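Local coordinates for protein aromatic-amino-acid:2-oxoglutarate transaminase (Candida albicans, PDB 6HND) that probably transfers amino groups between aromatic amino acids and 2-oxo acids such as 2-oxoglutarate, with pyridoxal 5'-phosphate as its cofactor, at residues D3-I8 / H355-D360; V110-H115 / Q378-N383; A137-F142 / V160-G165; R144-R149 / K390-W395. All blocks are in the same frame, centred on the assembly; numbering follows the deposited sequence.

Interaction 1 of 4, residues D3-I8 / H355-D360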
loop_
_atom_site.group_PDB
_atom_site.type_symbol
_atom_site.label_atom_id
_atom_site.label_comp_id
_atom_site.label_asym_id
_atom_site.label_seq_id
_atom_site.Cartn_x
_atom_site.Cartn_y
_atom_site.Cartn_z
ATOM N N ASP B 3 29.989 0.533 -2.515
ATOM C CA ASP B 3 28.565 0.949 -2.366
ATOM C C ASP B 3 27.969 1.147 -3.757
ATOM O O ASP B 3 28.708 1.318 -4.715
ATOM C CB ASP B 3 28.406 2.156 -1.426
ATOM C CG ASP B 3 28.510 3.534 -2.061
ATOM O OD1 ASP B 3 28.602 3.612 -3.313
ATOM O OD2 ASP B 3 28.505 4.530 -1.289
ATOM N N PRO B 4 26.618 1.131 -3.904
ATOM C CA PRO B 4 25.949 1.297 -5.194
ATOM C C PRO B 4 25.308 2.663 -5.472
ATOM O O PRO B 4 24.435 2.730 -6.314
ATOM C CB PRO B 4 24.837 0.259 -5.032
ATOM C CG PRO B 4 24.424 0.377 -3.567
ATOM C CD PRO B 4 25.640 0.880 -2.828
ATOM N N THR B 5 25.771 3.713 -4.797
ATOM C CA THR B 5 25.359 5.130 -5.008
ATOM C C THR B 5 25.242 5.420 -6.515
ATOM O O THR B 5 24.255 6.086 -6.949
ATOM C CB THR B 5 26.356 6.076 -4.318
ATOM O OG1 THR B 5 26.286 5.822 -2.916
ATOM C CG2 THR B 5 26.091 7.547 -4.566
ATOM N N HIS B 6 26.208 4.979 -7.317
ATOM C CA HIS B 6 26.238 5.330 -8.765
ATOM C C HIS B 6 25.012 4.736 -9.489
ATOM O O HIS B 6 24.679 5.239 -10.600
ATOM C CB HIS B 6 27.578 4.904 -9.391
ATOM C CG HIS B 6 27.772 3.425 -9.478
ATOM N ND1 HIS B 6 28.002 2.632 -8.356
ATOM C CD2 HIS B 6 27.778 2.595 -10.544
ATOM C CE1 HIS B 6 28.136 1.379 -8.729
ATOM N NE2 HIS B 6 28.018 1.325 -10.075
ATOM N N LEU B 7 24.385 3.682 -8.941
ATOM C CA LEU B 7 23.286 2.958 -9.652
ATOM C C LEU B 7 21.923 3.539 -9.245
ATOM O O LEU B 7 20.933 3.325 -9.960
ATOM C CB LEU B 7 23.354 1.457 -9.343
ATOM C CG LEU B 7 24.564 0.677 -9.869
ATOM C CD1 LEU B 7 24.688 -0.663 -9.152
ATOM C CD2 LEU B 7 24.479 0.460 -11.353
ATOM N N ILE B 8 21.841 4.242 -8.132
ATOM C CA ILE B 8 20.547 4.853 -7.695
ATOM C C ILE B 8 20.098 5.906 -8.720
ATOM O O ILE B 8 20.919 6.713 -9.169
ATOM C CB ILE B 8 20.659 5.368 -6.257
ATOM C CG1 ILE B 8 20.909 4.185 -5.321
ATOM C CG2 ILE B 8 19.418 6.148 -5.854
ATOM C CD1 ILE B 8 21.166 4.581 -3.881
ATOM N N HIS B 355 21.247 -2.653 -0.282
ATOM C CA HIS B 355 22.183 -1.709 0.378
ATOM C C HIS B 355 21.383 -0.671 1.179
ATOM O O HIS B 355 20.325 -0.176 0.671
ATOM C CB HIS B 355 23.140 -1.063 -0.645
ATOM C CG HIS B 355 24.358 -0.468 -0.008
ATOM N ND1 HIS B 355 24.399 0.846 0.416
ATOM C CD2 HIS B 355 25.556 -1.023 0.322
ATOM C CE1 HIS B 355 25.573 1.073 0.966
ATOM N NE2 HIS B 355 26.305 -0.061 0.922
ATOM N N LYS B 356 21.879 -0.339 2.371
ATOM C CA LYS B 356 21.410 0.784 3.219
ATOM C C LYS B 356 20.950 1.953 2.341
ATOM O O LYS B 356 19.883 2.521 2.639
ATOM C CB LYS B 356 22.531 1.252 4.158
ATOM C CG LYS B 356 22.266 1.078 5.648
ATOM C CD LYS B 356 23.372 0.334 6.427
ATOM C CE LYS B 356 24.795 0.809 6.164
ATOM N NZ LYS B 356 24.971 2.269 6.373
ATOM N N GLU B 357 21.772 2.361 1.372
ATOM C CA GLU B 357 21.556 3.617 0.628
ATOM C C GLU B 357 20.409 3.369 -0.345
ATOM O O GLU B 357 19.635 4.325 -0.570
ATOM C CB GLU B 357 22.849 4.119 -0.026
ATOM C CG GLU B 357 23.862 4.646 1.003
ATOM C CD GLU B 357 24.799 5.783 0.613
ATOM O OE1 GLU B 357 24.429 6.620 -0.242
ATOM O OE2 GLU B 357 25.908 5.854 1.190
ATOM N N VAL B 358 20.292 2.144 -0.874
ATOM C CA VAL B 358 19.147 1.759 -1.746
ATOM C C VAL B 358 17.869 1.757 -0.889
ATOM O O VAL B 358 16.881 2.379 -1.327
ATOM C CB VAL B 358 19.392 0.435 -2.499
ATOM C CG1 VAL B 358 18.137 -0.066 -3.192
ATOM C CG2 VAL B 358 20.522 0.562 -3.522
ATOM N N ILE B 359 17.883 1.156 0.303
ATOM C CA ILE B 359 16.699 1.139 1.221
ATOM C C ILE B 359 16.272 2.575 1.553
ATOM O O ILE B 359 15.044 2.812 1.640
ATOM C CB ILE B 359 16.945 0.327 2.512
ATOM C CG1 ILE B 359 17.301 -1.141 2.230
ATOM C CG2 ILE B 359 15.754 0.434 3.449
ATOM C CD1 ILE B 359 16.460 -1.809 1.144
ATOM N N ASP B 360 17.211 3.501 1.762
ATOM C CA ASP B 360 16.874 4.880 2.204
ATOM C C ASP B 360 16.083 5.578 1.100
ATOM O O ASP B 360 15.156 6.352 1.418
ATOM C CB ASP B 360 18.117 5.718 2.540
ATOM C CG ASP B 360 18.785 5.327 3.842
ATOM O OD1 ASP B 360 18.097 4.678 4.682
ATOM O OD2 ASP B 360 20.010 5.639 3.994
#

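Interaction 2 of 4, residues V110-H115 / Q378-N383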
loop_
_atom_site.group_PDB
_atom_site.type_symbol
_atom_site.label_atom_id
_atom_site.label_comp_id
_atom_site.label_asym_id
_atom_site.label_seq_id
_atom_site.Cartn_x
_atom_site.Cartn_y
_atom_site.Cartn_z
ATOM N N VAL B 110 -2.758 -18.017 18.674
ATOM C CA VAL B 110 -1.921 -16.890 19.168
ATOM C C VAL B 110 -2.875 -15.791 19.661
ATOM O O VAL B 110 -3.829 -15.435 18.944
ATOM C CB VAL B 110 -0.973 -16.424 18.053
ATOM C CG1 VAL B 110 -0.123 -15.226 18.451
ATOM C CG2 VAL B 110 -0.092 -17.574 17.601
ATOM N N HIS B 111 -2.641 -15.292 20.860
ATOM C CA HIS B 111 -3.399 -14.161 21.447
ATOM C C HIS B 111 -2.572 -12.880 21.292
ATOM O O HIS B 111 -1.388 -12.843 21.722
ATOM C CB HIS B 111 -3.748 -14.460 22.910
ATOM C CG HIS B 111 -4.546 -13.382 23.539
ATOM N ND1 HIS B 111 -5.910 -13.328 23.390
ATOM C CD2 HIS B 111 -4.175 -12.295 24.260
ATOM C CE1 HIS B 111 -6.375 -12.260 24.028
ATOM N NE2 HIS B 111 -5.320 -11.603 24.570
ATOM N N ILE B 112 -3.169 -11.867 20.675
ATOM C CA ILE B 112 -2.531 -10.537 20.478
ATOM C C ILE B 112 -3.220 -9.567 21.429
ATOM O O ILE B 112 -4.401 -9.259 21.199
ATOM C CB ILE B 112 -2.619 -10.088 19.007
ATOM C CG1 ILE B 112 -2.040 -11.150 18.060
ATOM C CG2 ILE B 112 -1.958 -8.716 18.857
ATOM C CD1 ILE B 112 -2.163 -10.821 16.586
ATOM N N SER B 113 -2.509 -9.125 22.461
ATOM C CA SER B 113 -3.036 -8.244 23.542
ATOM C C SER B 113 -2.780 -6.768 23.194
ATOM O O SER B 113 -1.897 -6.469 22.333
ATOM C CB SER B 113 -2.420 -8.637 24.876
ATOM O OG SER B 113 -0.994 -8.619 24.809
ATOM N N ARG B 114 -3.489 -5.871 23.871
ATOM C CA ARG B 114 -3.298 -4.410 23.746
ATOM C C ARG B 114 -1.831 -4.078 24.006
ATOM O O ARG B 114 -1.272 -3.270 23.232
ATOM C CB ARG B 114 -4.238 -3.652 24.684
ATOM C CG ARG B 114 -4.200 -2.139 24.514
ATOM C CD ARG B 114 -5.134 -1.458 25.501
ATOM N NE ARG B 114 -6.538 -1.709 25.173
ATOM C CZ ARG B 114 -7.273 -1.019 24.297
ATOM N NH1 ARG B 114 -6.772 0.024 23.658
ATOM N NH2 ARG B 114 -8.529 -1.368 24.074
ATOM N N HIS B 115 -1.211 -4.704 25.011
ATOM C CA HIS B 115 0.147 -4.330 25.501
ATOM C C HIS B 115 1.029 -5.564 25.618
ATOM O O HIS B 115 0.526 -6.586 26.106
ATOM C CB HIS B 115 0.102 -3.625 26.873
ATOM C CG HIS B 115 -0.699 -2.365 26.878
ATOM N ND1 HIS B 115 -0.237 -1.198 26.306
ATOM C CD2 HIS B 115 -1.926 -2.091 27.380
ATOM C CE1 HIS B 115 -1.132 -0.252 26.493
ATOM N NE2 HIS B 115 -2.187 -0.771 27.122
ATOM N N GLN B 378 1.013 -6.689 9.735
ATOM C CA GLN B 378 2.385 -6.841 10.276
ATOM C C GLN B 378 2.272 -7.448 11.676
ATOM O O GLN B 378 3.111 -8.277 12.018
ATOM C CB GLN B 378 3.108 -5.505 10.368
ATOM C CG GLN B 378 3.494 -4.916 9.027
ATOM C CD GLN B 378 4.347 -3.682 9.200
ATOM O OE1 GLN B 378 5.440 -3.744 9.788
ATOM N NE2 GLN B 378 3.862 -2.559 8.674
ATOM N N THR B 379 1.294 -6.993 12.458
ATOM C CA THR B 379 1.080 -7.437 13.858
ATOM C C THR B 379 0.702 -8.920 13.823
ATOM O O THR B 379 1.419 -9.695 14.449
ATOM C CB THR B 379 0.051 -6.554 14.573
ATOM O OG1 THR B 379 0.577 -5.230 14.571
ATOM C CG2 THR B 379 -0.247 -6.997 15.990
ATOM N N ILE B 380 -0.344 -9.287 13.069
ATOM C CA ILE B 380 -0.829 -10.690 12.995
ATOM C C ILE B 380 0.301 -11.571 12.453
ATOM O O ILE B 380 0.589 -12.606 13.062
ATOM C CB ILE B 380 -2.130 -10.807 12.192
ATOM C CG1 ILE B 380 -3.297 -10.173 12.955
ATOM C CG2 ILE B 380 -2.417 -12.264 11.827
ATOM C CD1 ILE B 380 -4.559 -10.057 12.128
ATOM N N VAL B 381 0.957 -11.166 11.376
ATOM C CA VAL B 381 1.946 -12.047 10.691
ATOM C C VAL B 381 3.169 -12.207 11.600
ATOM O O VAL B 381 3.657 -13.364 11.748
ATOM C CB VAL B 381 2.297 -11.564 9.270
ATOM C CG1 VAL B 381 3.527 -12.265 8.743
ATOM C CG2 VAL B 381 1.121 -11.740 8.318
ATOM N N ASN B 382 3.642 -11.122 12.211
ATOM C CA ASN B 382 4.838 -11.185 13.090
ATOM C C ASN B 382 4.548 -12.113 14.281
ATOM O O ASN B 382 5.374 -13.011 14.567
ATOM C CB ASN B 382 5.275 -9.808 13.573
ATOM C CG ASN B 382 6.410 -9.884 14.563
ATOM O OD1 ASN B 382 7.572 -9.927 14.181
ATOM N ND2 ASN B 382 6.064 -9.899 15.836
ATOM N N ASN B 383 3.418 -11.919 14.960
ATOM C CA ASN B 383 3.131 -12.646 16.221
ATOM C C ASN B 383 2.901 -14.124 15.897
ATOM O O ASN B 383 3.309 -14.972 16.691
ATOM C CB ASN B 383 2.018 -11.948 16.992
ATOM C CG ASN B 383 2.468 -10.595 17.502
ATOM O OD1 ASN B 383 3.466 -10.042 17.021
ATOM N ND2 ASN B 383 1.727 -10.038 18.450
HETATM O O HOH W 1 0.724 -12.221 20.511
#

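Interaction 3 of 4, residues A137-F142 / V160-G165. With PLP (pyridoxal-5'-phosphate), chain E.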
loop_
_atom_site.group_PDB
_atom_site.type_symbol
_atom_site.label_atom_id
_atom_site.label_comp_id
_atom_site.label_asym_id
_atom_site.label_seq_id
_atom_site.Cartn_x
_atom_site.Cartn_y
_atom_site.Cartn_z
ATOM N N ALA B 137 9.506 -2.914 14.109
ATOM C CA ALA B 137 10.891 -3.321 14.415
ATOM C C ALA B 137 10.973 -4.843 14.515
ATOM O O ALA B 137 11.897 -5.451 13.986
ATOM C CB ALA B 137 11.359 -2.616 15.679
ATOM N N PRO B 138 10.074 -5.520 15.251
ATOM C CA PRO B 138 10.170 -6.971 15.384
ATOM C C PRO B 138 10.008 -7.714 14.039
ATOM O O PRO B 138 10.496 -8.819 13.909
ATOM C CB PRO B 138 9.032 -7.323 16.370
ATOM C CG PRO B 138 8.712 -6.037 17.073
ATOM C CD PRO B 138 8.980 -4.956 16.049
ATOM N N LEU B 139 9.316 -7.117 13.067
ATOM C CA LEU B 139 9.078 -7.796 11.771
ATOM C C LEU B 139 10.306 -7.565 10.906
ATOM O O LEU B 139 10.675 -8.511 10.172
ATOM C CB LEU B 139 7.806 -7.291 11.088
ATOM C CG LEU B 139 7.473 -8.021 9.791
ATOM C CD1 LEU B 139 7.280 -9.509 10.024
ATOM C CD2 LEU B 139 6.257 -7.416 9.101
ATOM N N LEU B 140 10.862 -6.347 10.953
ATOM C CA LEU B 140 12.138 -6.023 10.273
ATOM C C LEU B 140 13.214 -6.965 10.831
ATOM O O LEU B 140 13.872 -7.585 10.013
ATOM C CB LEU B 140 12.514 -4.560 10.474
ATOM C CG LEU B 140 11.749 -3.554 9.613
ATOM C CD1 LEU B 140 12.058 -2.120 10.065
ATOM C CD2 LEU B 140 12.046 -3.730 8.119
ATOM N N GLN B 141 13.331 -7.127 12.160
ATOM C CA GLN B 141 14.384 -8.000 12.746
ATOM C C GLN B 141 14.166 -9.440 12.259
ATOM O O GLN B 141 15.168 -10.064 11.818
ATOM C CB GLN B 141 14.487 -7.958 14.278
ATOM C CG GLN B 141 15.810 -8.537 14.813
ATOM C CD GLN B 141 17.037 -7.985 14.105
ATOM O OE1 GLN B 141 17.178 -6.787 13.918
ATOM N NE2 GLN B 141 17.942 -8.839 13.657
ATOM N N PHE B 142 12.931 -9.954 12.288
ATOM C CA PHE B 142 12.651 -11.333 11.819
ATOM C C PHE B 142 13.132 -11.495 10.377
ATOM O O PHE B 142 13.779 -12.505 10.096
ATOM C CB PHE B 142 11.178 -11.702 11.891
ATOM C CG PHE B 142 10.841 -12.870 11.012
ATOM C CD1 PHE B 142 11.064 -14.158 11.450
ATOM C CD2 PHE B 142 10.351 -12.673 9.736
ATOM C CE1 PHE B 142 10.775 -15.229 10.630
ATOM C CE2 PHE B 142 10.072 -13.750 8.918
ATOM C CZ PHE B 142 10.291 -15.017 9.363
ATOM N N VAL B 160 16.762 -4.360 5.418
ATOM C CA VAL B 160 15.454 -4.829 4.918
ATOM C C VAL B 160 14.467 -3.660 5.029
ATOM O O VAL B 160 14.743 -2.714 5.765
ATOM C CB VAL B 160 15.008 -6.115 5.651
ATOM C CG1 VAL B 160 15.914 -7.272 5.302
ATOM C CG2 VAL B 160 14.962 -5.977 7.153
ATOM N N PHE B 161 13.344 -3.772 4.326
ATOM C CA PHE B 161 12.236 -2.791 4.268
ATOM C C PHE B 161 10.924 -3.548 4.019
ATOM O O PHE B 161 10.822 -4.252 3.003
ATOM C CB PHE B 161 12.509 -1.800 3.145
ATOM C CG PHE B 161 11.627 -0.593 3.157
ATOM C CD1 PHE B 161 10.383 -0.624 2.554
ATOM C CD2 PHE B 161 12.060 0.588 3.735
ATOM C CE1 PHE B 161 9.581 0.504 2.546
ATOM C CE2 PHE B 161 11.267 1.719 3.709
ATOM C CZ PHE B 161 10.027 1.671 3.113
ATOM N N ILE B 162 9.956 -3.407 4.916
ATOM C CA ILE B 162 8.644 -4.091 4.788
ATOM C C ILE B 162 7.901 -3.462 3.600
ATOM O O ILE B 162 7.798 -2.215 3.549
ATOM C CB ILE B 162 7.843 -4.006 6.095
ATOM C CG1 ILE B 162 8.605 -4.601 7.276
ATOM C CG2 ILE B 162 6.472 -4.646 5.912
ATOM C CD1 ILE B 162 9.231 -5.965 6.992
ATOM N N THR B 163 7.403 -4.313 2.694
ATOM C CA THR B 163 6.593 -3.933 1.511
ATOM C C THR B 163 5.183 -4.499 1.621
ATOM O O THR B 163 4.890 -5.226 2.590
ATOM C CB THR B 163 7.231 -4.456 0.228
ATOM O OG1 THR B 163 7.118 -5.881 0.301
ATOM C CG2 THR B 163 8.678 -4.022 0.084
ATOM N N THR B 164 4.354 -4.215 0.627
ATOM C CA THR B 164 2.981 -4.766 0.556
ATOM C C THR B 164 2.948 -5.969 -0.398
ATOM O O THR B 164 1.863 -6.318 -0.835
ATOM C CB THR B 164 1.984 -3.644 0.258
ATOM O OG1 THR B 164 2.292 -2.934 -0.949
ATOM C CG2 THR B 164 1.947 -2.661 1.410
ATOM N N GLY B 165 4.096 -6.590 -0.673
ATOM C CA GLY B 165 4.195 -7.812 -1.494
ATOM C C GLY B 165 5.290 -7.726 -2.532
ATOM O O GLY B 165 6.040 -6.747 -2.548
HETATM N N1 PLP E . 6.724 -12.121 -9.103
HETATM C C2 PLP E . 6.505 -13.382 -9.453
HETATM C C2A PLP E . 7.557 -14.051 -10.270
HETATM C C3 PLP E . 5.331 -14.063 -9.028
HETATM O O3 PLP E . 5.140 -15.365 -9.402
HETATM C C4 PLP E . 4.373 -13.377 -8.237
HETATM C C4A PLP E . 3.199 -14.114 -7.713
HETATM C C5 PLP E . 4.652 -12.041 -7.875
HETATM C C6 PLP E . 5.812 -11.474 -8.346
HETATM C C5A PLP E . 3.680 -11.170 -7.123
HETATM O O4P PLP E . 3.578 -11.436 -5.699
HETATM P P PLP E . 2.651 -10.484 -4.769
HETATM O O1P PLP E . 2.775 -9.068 -5.317
HETATM O O2P PLP E . 3.262 -10.736 -3.393
HETATM O O3P PLP E . 1.253 -11.001 -4.889
#

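Interaction 4 of 4, residues R144-R149 / K390-W395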
loop_
_atom_site.group_PDB
_atom_site.type_symbol
_atom_site.label_atom_id
_atom_site.label_comp_id
_atom_site.label_asym_id
_atom_site.label_seq_id
_atom_site.Cartn_x
_atom_site.Cartn_y
_atom_site.Cartn_z
ATOM N N ARG B 144 15.526 -9.740 8.787
ATOM C CA ARG B 144 17.020 -9.789 8.823
ATOM C C ARG B 144 17.463 -11.220 9.173
ATOM O O ARG B 144 18.257 -11.794 8.430
ATOM C CB ARG B 144 17.641 -8.810 9.824
ATOM C CG ARG B 144 17.462 -7.347 9.445
ATOM C CD ARG B 144 18.130 -6.329 10.374
ATOM N NE ARG B 144 17.617 -4.997 10.052
ATOM C CZ ARG B 144 16.739 -4.286 10.769
ATOM N NH1 ARG B 144 16.262 -4.727 11.921
ATOM N NH2 ARG B 144 16.356 -3.100 10.329
ATOM N N ASP B 145 16.950 -11.766 10.272
ATOM C CA ASP B 145 17.370 -13.069 10.841
ATOM C C ASP B 145 17.118 -14.177 9.820
ATOM O O ASP B 145 18.000 -15.042 9.661
ATOM C CB ASP B 145 16.660 -13.307 12.175
ATOM C CG ASP B 145 17.153 -12.376 13.287
ATOM O OD1 ASP B 145 18.165 -11.708 13.065
ATOM O OD2 ASP B 145 16.510 -12.321 14.366
ATOM N N PHE B 146 15.969 -14.124 9.135
ATOM C CA PHE B 146 15.527 -15.106 8.117
ATOM C C PHE B 146 16.497 -15.078 6.945
ATOM O O PHE B 146 16.870 -16.156 6.464
ATOM C CB PHE B 146 14.093 -14.809 7.662
ATOM C CG PHE B 146 13.531 -15.781 6.657
ATOM C CD1 PHE B 146 13.126 -17.050 7.042
ATOM C CD2 PHE B 146 13.380 -15.416 5.328
ATOM C CE1 PHE B 146 12.621 -17.945 6.113
ATOM C CE2 PHE B 146 12.876 -16.314 4.400
ATOM C CZ PHE B 146 12.489 -17.573 4.794
ATOM N N ILE B 147 16.848 -13.876 6.465
ATOM C CA ILE B 147 17.793 -13.693 5.321
ATOM C C ILE B 147 19.213 -14.102 5.764
ATOM O O ILE B 147 19.914 -14.747 4.985
ATOM C CB ILE B 147 17.698 -12.267 4.749
ATOM C CG1 ILE B 147 16.521 -12.162 3.787
ATOM C CG2 ILE B 147 18.965 -11.816 4.048
ATOM C CD1 ILE B 147 16.772 -12.806 2.438
ATOM N N ILE B 148 19.623 -13.799 6.988
ATOM C CA ILE B 148 20.943 -14.265 7.496
ATOM C C ILE B 148 20.956 -15.805 7.441
ATOM O O ILE B 148 21.931 -16.354 6.925
ATOM C CB ILE B 148 21.244 -13.693 8.899
ATOM C CG1 ILE B 148 21.506 -12.186 8.858
ATOM C CG2 ILE B 148 22.400 -14.437 9.545
ATOM C CD1 ILE B 148 21.579 -11.521 10.252
ATOM N N ARG B 149 19.879 -16.465 7.875
ATOM C CA ARG B 149 19.796 -17.952 7.908
ATOM C C ARG B 149 19.820 -18.528 6.473
ATOM O O ARG B 149 20.575 -19.488 6.228
ATOM C CB ARG B 149 18.556 -18.371 8.705
ATOM C CG ARG B 149 18.491 -19.859 9.032
ATOM C CD ARG B 149 19.401 -20.279 10.188
ATOM N NE ARG B 149 18.994 -21.557 10.764
ATOM C CZ ARG B 149 19.683 -22.700 10.692
ATOM N NH1 ARG B 149 20.835 -22.767 10.045
ATOM N NH2 ARG B 149 19.202 -23.791 11.261
ATOM N N LYS B 390 7.730 -20.002 16.426
ATOM C CA LYS B 390 8.928 -19.784 17.291
ATOM C C LYS B 390 10.100 -19.209 16.473
ATOM O O LYS B 390 11.262 -19.467 16.834
ATOM C CB LYS B 390 9.339 -21.062 18.039
ATOM C CG LYS B 390 8.229 -22.061 18.324
ATOM C CD LYS B 390 8.285 -22.669 19.708
ATOM C CE LYS B 390 7.650 -21.764 20.743
ATOM N NZ LYS B 390 6.800 -22.516 21.698
ATOM N N GLY B 391 9.813 -18.382 15.468
ATOM C CA GLY B 391 10.827 -17.629 14.710
ATOM C C GLY B 391 11.290 -18.379 13.471
ATOM O O GLY B 391 10.491 -19.104 12.864
ATOM N N VAL B 392 12.554 -18.202 13.113
ATOM C CA VAL B 392 13.095 -18.510 11.769
ATOM C C VAL B 392 12.985 -20.020 11.518
ATOM O O VAL B 392 12.404 -20.428 10.482
ATOM C CB VAL B 392 14.533 -17.964 11.661
ATOM C CG1 VAL B 392 15.244 -18.420 10.394
ATOM C CG2 VAL B 392 14.547 -16.439 11.765
ATOM N N ASP B 393 13.542 -20.842 12.403
ATOM C CA ASP B 393 13.707 -22.291 12.117
ATOM C C ASP B 393 12.300 -22.882 12.059
ATOM O O ASP B 393 12.005 -23.627 11.106
ATOM C CB ASP B 393 14.708 -22.967 13.075
ATOM C CG ASP B 393 16.151 -22.748 12.641
ATOM O OD1 ASP B 393 16.395 -21.820 11.844
ATOM O OD2 ASP B 393 17.024 -23.522 13.054
ATOM N N GLY B 394 11.435 -22.496 12.989
ATOM C CA GLY B 394 10.050 -22.997 13.028
ATOM C C GLY B 394 9.296 -22.627 11.764
ATOM O O GLY B 394 8.493 -23.436 11.293
ATOM N N TRP B 395 9.566 -21.442 11.215
ATOM C CA TRP B 395 8.917 -20.926 9.982
ATOM C C TRP B 395 9.462 -21.726 8.798
ATOM O O TRP B 395 8.635 -22.159 7.938
ATOM C CB TRP B 395 9.117 -19.409 9.860
ATOM C CG TRP B 395 8.522 -18.804 8.632
ATOM C CD1 TRP B 395 9.192 -18.123 7.664
ATOM C CD2 TRP B 395 7.149 -18.837 8.228
ATOM N NE1 TRP B 395 8.330 -17.731 6.684
ATOM C CE2 TRP B 395 7.071 -18.160 6.998
ATOM C CE3 TRP B 395 5.974 -19.361 8.774
ATOM C CZ2 TRP B 395 5.864 -17.994 6.311
ATOM C CZ3 TRP B 395 4.779 -19.207 8.091
ATOM C CH2 TRP B 395 4.728 -18.536 6.871
#

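Interaction 1 of 4, residues D3-I8 / H355-D360
The capped N terminus of helix 356-369 is where the N-terminal arm of the chain docks, and P4 lying on the ring of H355 is the centre of the contact. H355 ends strand 350-355 and serves as N-cap: its ND1 accepts from E357 N at 3.2 Å, in a nearly straight bond (170°) whose donor is tilted from the imidazole plane. With CG anti to its own N (chi1 -161°), the ring holds that bond while offering one face to the arm. P4 CD sits over this face in a CH-pi contact, 3.5 Å from the ring centroid and close to the normal. An Asx turn shapes the arm, T5 N reaching D3 OD1 from above the carboxylate plane at 3.2 Å. Beside the ring, V358 CG2 meets P4 CG at 3.9 Å and I8 CG1 at 4.1 Å, while V176 and F177 of helix 166-177 also touch V358, so the arm joins an existing apolar patch. The outer side is polar and less settled. The bonds of T5 OG1 to D3 OD2 and E357 OE1 are both weak, with one proton for the two; close by, D3 OD2 and E357 OE2, both probably negative, approach to 3.8 Å.

Interaction 2 of 4, residues V110-H115 / Q378-N383
I112 reaches from strand 109-113 into the side of helix 375-388, and its branches divide the helix surface among three residues. Its CG1 lies beside the backbone N (chi1 -54°) and the chain then runs extended, which carries CD1 across I380 at about a right angle, 3.9 Å from I380 CG1. The other branch, CG2, meets T379 CG2 methyl to methyl at 3.8 Å; the T379 hydroxyl bonds to G375 O within the helix, while CG2 faces the strand. N383 presents its amide to the isoleucine, ND2 lying 3.9 Å from both I112 CG1 and I112 CG2. That amide is held in place: ND2 donates to I122 O, and OD1 receives N382 ND2 at 2.9 Å with the donor in the carbonyl plane. Two residues earlier, on the same face of the strand, V110 CG1 rests 3.9 Å from N383 O. V58 of the partner strand 53-60 packs on I112 and I380, while L376 of the second subunit touches I380. With the T379 hydroxyl bonded within the helix and the N383 amide held by I122 and N382, the strand is left to be held mainly by dispersion and hydrophobic burial.

Interaction 3 of 4, residues A137-F142 / V160-G165
L140 CD2 fits against the strand 158-163 at two places, 3.6 Å from I162 CG1 and 3.8 Å from V160 CG2. Although the L140 CB bond runs across the interface, CD1 is anti to CA (chi2 171°), and the other methyl, CD2, is turned in between the two strand residues. V160 CG2 also presses on the helix backbone, 3.5 Å from L140 O. I162 folds its end back (chi2 -47°), so that CD1 lodges between the leucines, 3.8 Å from L140 CD2 and 3.9 Å from L139 CG. All of these groups are buried. A shell further out, Q378 of helix 375-388 touches L139, and L349 and A373 touch I162. F161 faces the other way, onto I359, K363 and S366 of helix 356-369, so the strand is sandwiched between helices. Backbone bonds from F161 to I352 and from T163 to G350 attach it to the sheet. Beyond the strand the chain turns through T164, whose OG1 bonds to N370 ND2, into G165, the N-cap residue of helix 166-177. G165 CA comes within 3.6 Å of the phosphate oxygen O2P of pyridoxal phosphate, so the backbone itself lines the phosphate site; A166 N and S167 N then bind the cofactor. Edge strand, glycine turn and helix N terminus form part of the phosphate cup of the large domain in fold-type I aminotransferases.

Interaction 4 of 4, residues R144-R149 / K390-W395
V392, in the first turn of helix 392-418, wedges both methyls against helix 137-151: CG1 meets R149 CB at 3.7 Å and CG2 meets D145 CB at 3.8 Å. This is the close-packed part. Deeper in, F146 CE1 arrives at the edge of the W395 indole, 3.8 Å from CD1, with the ring planes inclined at 58°. Y285 meets the F146 ring edge-to-face, and W398 stacks on W395, extending an aromatic cluster. Towards solvent the contact opens out into the R149-D393 salt bridge. R149, bent at chi2, turns its guanidinium side-on to D393: NE donates to OD1 at 2.8 Å (168°) and NH2 to OD2 at 2.8 Å, the first using the syn lone pair. I312 and L316 of helix 312-319 pack beside R149, and D313 is a long, weak second partner of its charge. The two flat groups are nearly coplanar, 29° apart, so the paired bonds fix the rotation of both. Such a bidentate salt bridge, only partly exposed, would be expected to keep both residues charged while clamping the helices at the outer edge of their apolar contact.

How the interactions relate
From the N terminus, 3-8 is the first segment to find a distant partner: interaction 1 closes a loop reaching to the start of helix 356-369. Interaction 2 opens inside that loop at 110-115 and closes beyond it, so the two cross. Interaction 3 is a short closure, nested within both. Interaction 4 starts on the same helix as interaction 3, 137-151, and ends last in the chain, crossing the other three. Helix 137-151 is the hub: P138 lies beside N382 of interaction 2, and F142 CZ touches W395 CD1 of interaction 4. On the far side of the edge strand, helix 356-369 links interaction 3 to the N-terminal arm's docking site.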